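Local coordinates for UPF0053 protein HI0107 (Haemophilus influenzae, PDB 3LAE) that is of unknown function, a CBS-domain membrane protein that may bind flavin adenine dinucleotide, this piece being its C-terminal transporter-associated domain, at residues A17-R20 with D21-K24; I55-D59 with G60-T64. One frame throughout, in Å; residues are numbered along the deposited sequence.

Contact 1. Residues A17-R20 with D21-K24; sequences ANLR and DLNK. With PO4 (phosphate ion), chain C.
Asn18 and Asp21 meet in the first turn of helix 19-26, where the backbone closes its first i to i+4 bonds: Leu22 N to Asn18 O (2.9 Å), Asn23 N to Leu19 O and Lys24 N to Arg20 O. Asn18 is the N-cap. With CG anti to the backbone N (chi1 179°), its amide swings over the helix start, and OD1 accepts from Asp21 N at 2.9 Å through a lone pair in the amide plane, N-H...O angle 158°. The Asp21 side chain crosses that of Asn18 at about a right angle, OD2 lying 3.4 Å from Asn18 CB. The other end of the amide turns outward: Asn18 ND2 donates to phosphate O3 at 3.1 Å, and more weakly to O1. Arg20 runs extended past this ion, CD 3.3 Å from O3 and NH1 3.2 Å from O4. On the inner side Ala17 CB rests on Leu22 CD1 (3.9 Å). Asn23 ND2 donates to Leu30 O in the loop beyond the helix. The Asn18 amide is gripped at both ends, which fixes its flip, while the helix N-terminus and Arg20 probably attract an anion to this spot, here a phosphate likely from the crystallisation liquor.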
loop_
_atom_site.group_PDB
_atom_site.type_symbol
_atom_site.label_atom_id
_atom_site.label_comp_id
_atom_site.label_asym_id
_atom_site.label_seq_id
_atom_site.Cartn_x
_atom_site.Cartn_y
_atom_site.Cartn_z
ATOM N N ALA A 17 4.192 -5.784 1.239
ATOM C CA ALA A 17 3.375 -6.517 0.279
ATOM C C ALA A 17 3.911 -6.395 -1.144
ATOM O O ALA A 17 4.194 -5.300 -1.625
ATOM C CB ALA A 17 1.934 -6.052 0.337
ATOM N N ASN A 18 4.017 -7.532 -1.815
ATOM C CA ASN A 18 4.486 -7.606 -3.187
ATOM C C ASN A 18 3.403 -7.115 -4.152
ATOM O O ASN A 18 2.256 -7.581 -4.106
ATOM C CB ASN A 18 4.865 -9.056 -3.475
ATOM C CG ASN A 18 5.355 -9.263 -4.872
ATOM O OD1 ASN A 18 4.569 -9.444 -5.802
ATOM N ND2 ASN A 18 6.664 -9.254 -5.034
ATOM N N LEU A 19 3.755 -6.155 -5.003
ATOM C CA LEU A 19 2.786 -5.526 -5.897
ATOM C C LEU A 19 2.133 -6.512 -6.854
ATOM O O LEU A 19 0.919 -6.452 -7.082
ATOM C CB LEU A 19 3.427 -4.396 -6.702
ATOM C CG LEU A 19 3.891 -3.203 -5.885
ATOM C CD1 LEU A 19 4.641 -2.229 -6.783
ATOM C CD2 LEU A 19 2.718 -2.514 -5.184
ATOM N N ARG A 20 2.930 -7.405 -7.438
ATOM C CA ARG A 20 2.373 -8.392 -8.356
ATOM C C ARG A 20 1.400 -9.319 -7.632
ATOM O O ARG A 20 0.365 -9.683 -8.185
ATOM C CB ARG A 20 3.497 -9.174 -9.032
ATOM C CG ARG A 20 4.269 -8.340 -10.047
ATOM C CD ARG A 20 5.347 -9.148 -10.747
ATOM N NE ARG A 20 5.910 -8.412 -11.874
ATOM C CZ ARG A 20 7.092 -8.674 -12.427
ATOM N NH1 ARG A 20 7.849 -9.657 -11.949
ATOM N NH2 ARG A 20 7.518 -7.951 -13.453
ATOM N N ASP A 21 1.733 -9.700 -6.400
ATOM C CA ASP A 21 0.821 -10.492 -5.564
ATOM C C ASP A 21 -0.497 -9.759 -5.307
ATOM O O ASP A 21 -1.569 -10.344 -5.429
ATOM C CB ASP A 21 1.463 -10.833 -4.212
ATOM C CG ASP A 21 2.566 -11.873 -4.317
ATOM O OD1 ASP A 21 2.727 -12.491 -5.388
ATOM O OD2 ASP A 21 3.273 -12.076 -3.304
ATOM N N LEU A 22 -0.410 -8.483 -4.938
ATOM C CA LEU A 22 -1.602 -7.671 -4.687
ATOM C C LEU A 22 -2.481 -7.569 -5.927
ATOM O O LEU A 22 -3.699 -7.724 -5.855
ATOM C CB LEU A 22 -1.203 -6.265 -4.239
ATOM C CG LEU A 22 -0.565 -6.142 -2.865
ATOM C CD1 LEU A 22 -0.106 -4.713 -2.649
ATOM C CD2 LEU A 22 -1.559 -6.541 -1.774
ATOM N N ASN A 23 -1.864 -7.301 -7.071
ATOM C CA ASN A 23 -2.623 -7.198 -8.317
ATOM C C ASN A 23 -3.380 -8.483 -8.647
ATOM O O ASN A 23 -4.571 -8.454 -9.001
ATOM C CB ASN A 23 -1.705 -6.799 -9.477
ATOM C CG ASN A 23 -1.379 -5.323 -9.478
ATOM O OD1 ASN A 23 -1.974 -4.547 -8.734
ATOM N ND2 ASN A 23 -0.434 -4.923 -10.322
ATOM N N LYS A 24 -2.696 -9.614 -8.519
ATOM C CA LYS A 24 -3.304 -10.895 -8.855
ATOM C C LYS A 24 -4.417 -11.273 -7.889
ATOM O O LYS A 24 -5.438 -11.824 -8.298
ATOM C CB LYS A 24 -2.251 -12.006 -8.896
ATOM C CG LYS A 24 -2.859 -13.400 -9.005
ATOM C CD LYS A 24 -1.953 -14.369 -9.745
ATOM C CE LYS A 24 -2.673 -15.696 -9.997
ATOM N NZ LYS A 24 -1.917 -16.591 -10.919
HETATM P P PO4 C . 8.459 -9.968 -8.091
HETATM O O1 PO4 C . 9.137 -10.042 -6.745
HETATM O O2 PO4 C . 7.942 -11.338 -8.465
HETATM O O3 PO4 C . 7.324 -8.986 -8.077
HETATM O O4 PO4 C . 9.449 -9.535 -9.139
#

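Contact 2. Residues I55-D59 with G60-T64; sequences ICEID and GLLIT
Ile55-Ile58 and Leu61-Thr64 run antiparallel, their axes 4.7 Å apart at closest and 151° between their directions, with Cys56-Ile63 and Ile58-Leu61 as hydrogen-bonded pairs and Ile55-Thr64 and Glu57-Leu62 as non-hydrogen-bonded ones. Cys56 and Ile63 bond both ways, Ile63 N to Cys56 O being the shorter at 2.8 Å and nearly straight (169°). At the closed end Ile58 N gives to Leu61 O and Leu61 N to Ile58 O, the latter bond bent by the tight turn so that its donor sits well above the Ile58 carbonyl plane. The two bonds close a two-residue beta hairpin with a type I' turn, Asp59 and Gly60 at its corners; both have the positive phi that marks this turn, and Gly60 has no side chain to place. Asp59 OD1 accepts from Asp31 N, tying the turn to the loop there. On one face the Leu62 side chain, its CG anti to the backbone N (chi1 177°), sends CD1 diagonally to Ile55 CG2 at 3.6 Å, while Glu57, in one of its two conformers, lies alongside Leu62. Ile55 and Thr64 also lie side by side, CG1 of Ile55 3.6 Å from OG1 of Thr64. The opposite face carries Cys56, Ile58, Leu61 and Ile63. Here another diagonal pair forms, Ile63 CD1 crossing obliquely to Ile58 CB at 4.0 Å, and this apolar patch turns to helix 38-45, with Ile58 against Leu41 and His45, and Ile63 against Phe38.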
loop_
_atom_site.group_PDB
_atom_site.type_symbol
_atom_site.label_atom_id
_atom_site.label_comp_id
_atom_site.label_asym_id
_atom_site.label_seq_id
_atom_site.Cartn_x
_atom_site.Cartn_y
_atom_site.Cartn_z
ATOM N N ILE A 55 -3.239 10.877 3.567
ATOM C CA ILE A 55 -4.160 10.229 2.651
ATOM C C ILE A 55 -3.749 10.639 1.255
ATOM O O ILE A 55 -3.572 11.829 0.967
ATOM C CB ILE A 55 -5.615 10.661 2.910
ATOM C CG1 ILE A 55 -6.074 10.181 4.286
ATOM C CG2 ILE A 55 -6.549 10.126 1.824
ATOM C CD1 ILE A 55 -7.383 10.808 4.733
ATOM N N CYS A 56 -3.583 9.655 0.385
ATOM C CA CYS A 56 -3.117 9.885 -0.975
ATOM C C CYS A 56 -3.843 8.958 -1.934
ATOM O O CYS A 56 -4.368 7.926 -1.522
ATOM C CB CYS A 56 -1.612 9.616 -1.077
ATOM S SG CYS A 56 -0.533 10.899 -0.396
ATOM N N GLU A 57 -3.832 9.307 -3.209
ATOM C CA GLU A 57 -4.391 8.454 -4.244
ATOM C C GLU A 57 -3.261 7.972 -5.158
ATOM O O GLU A 57 -2.476 8.785 -5.649
ATOM C CB GLU A 57 -5.456 9.219 -5.050
ATOM C CG GLU A 57 -6.772 9.488 -4.288
ATOM C CD GLU A 57 -6.871 10.891 -3.680
ATOM O OE1 GLU A 57 -6.465 11.870 -4.341
ATOM O OE2 GLU A 57 -7.381 11.022 -2.541
ATOM N N ILE A 58 -3.193 6.663 -5.381
ATOM C CA ILE A 58 -2.207 6.087 -6.290
ATOM C C ILE A 58 -2.823 4.922 -7.040
ATOM O O ILE A 58 -3.338 3.984 -6.422
ATOM C CB ILE A 58 -0.957 5.552 -5.548
ATOM C CG1 ILE A 58 -0.258 6.658 -4.757
ATOM C CG2 ILE A 58 0.025 4.942 -6.541
ATOM C CD1 ILE A 58 0.946 6.173 -3.976
ATOM N N ASP A 59 -2.782 4.982 -8.368
ATOM C CA ASP A 59 -3.124 3.826 -9.195
ATOM C C ASP A 59 -4.469 3.199 -8.845
ATOM O O ASP A 59 -4.578 1.978 -8.732
ATOM C CB ASP A 59 -2.037 2.754 -9.095
ATOM C CG ASP A 59 -0.716 3.210 -9.667
ATOM O OD1 ASP A 59 0.292 2.525 -9.418
ATOM O OD2 ASP A 59 -0.678 4.255 -10.355
ATOM N N GLY A 60 -5.488 4.033 -8.664
ATOM C CA GLY A 60 -6.839 3.539 -8.431
ATOM C C GLY A 60 -7.148 3.209 -6.985
ATOM O O GLY A 60 -8.237 2.688 -6.685
ATOM N N LEU A 61 -6.209 3.512 -6.088
ATOM C CA LEU A 61 -6.407 3.263 -4.665
ATOM C C LEU A 61 -6.365 4.545 -3.841
ATOM O O LEU A 61 -5.562 5.438 -4.111
ATOM C CB LEU A 61 -5.336 2.320 -4.137
ATOM C CG LEU A 61 -5.195 0.941 -4.795
ATOM C CD1 LEU A 61 -4.111 0.168 -4.073
ATOM C CD2 LEU A 61 -6.526 0.189 -4.773
ATOM N N LEU A 62 -7.226 4.607 -2.830
ATOM C CA LEU A 62 -7.198 5.674 -1.840
ATOM C C LEU A 62 -6.540 5.108 -0.593
ATOM O O LEU A 62 -7.056 4.177 0.047
ATOM C CB LEU A 62 -8.623 6.126 -1.537
ATOM C CG LEU A 62 -8.803 7.202 -0.465
ATOM C CD1 LEU A 62 -8.137 8.497 -0.905
ATOM C CD2 LEU A 62 -10.282 7.414 -0.223
ATOM N N ILE A 63 -5.389 5.667 -0.253
ATOM C CA ILE A 63 -4.499 5.066 0.719
ATOM C C ILE A 63 -4.322 5.984 1.915
ATOM O O ILE A 63 -4.126 7.188 1.754
ATOM C CB ILE A 63 -3.114 4.844 0.072
ATOM C CG1 ILE A 63 -3.226 3.900 -1.128
ATOM C CG2 ILE A 63 -2.122 4.316 1.089
ATOM C CD1 ILE A 63 -1.989 3.932 -2.041
ATOM N N THR A 64 -4.392 5.415 3.114
ATOM C CA THR A 64 -4.117 6.151 4.339
ATOM C C THR A 64 -2.924 5.498 5.013
ATOM O O THR A 64 -2.951 4.302 5.324
ATOM C CB THR A 64 -5.328 6.125 5.305
ATOM O OG1 THR A 64 -6.478 6.666 4.636
ATOM C CG2 THR A 64 -5.049 6.966 6.560
#

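In the fold
Contact 1 comes first along the chain, at the start of helix 19-26, and contact 2 follows as the hairpin of strands 55-58 and 61-69. Their centres lie 15 Å apart and their nearest atoms about 6 Å, without touching. Both belong to the transporter-associated domain, whose antiparallel sheet has strand 55-58 at one edge and 61-69 beside it, next to 72-80. Leu30 joins them: it meets Leu19 and Asn23 of contact 1 and Asp59 and Leu61 of contact 2. Phe38 does likewise, bonding by backbone to Ala17 and packing on Ile63. Leu30 and Phe38 so bridge the helix start and the hairpin, consistent with a shared interior in this small domain.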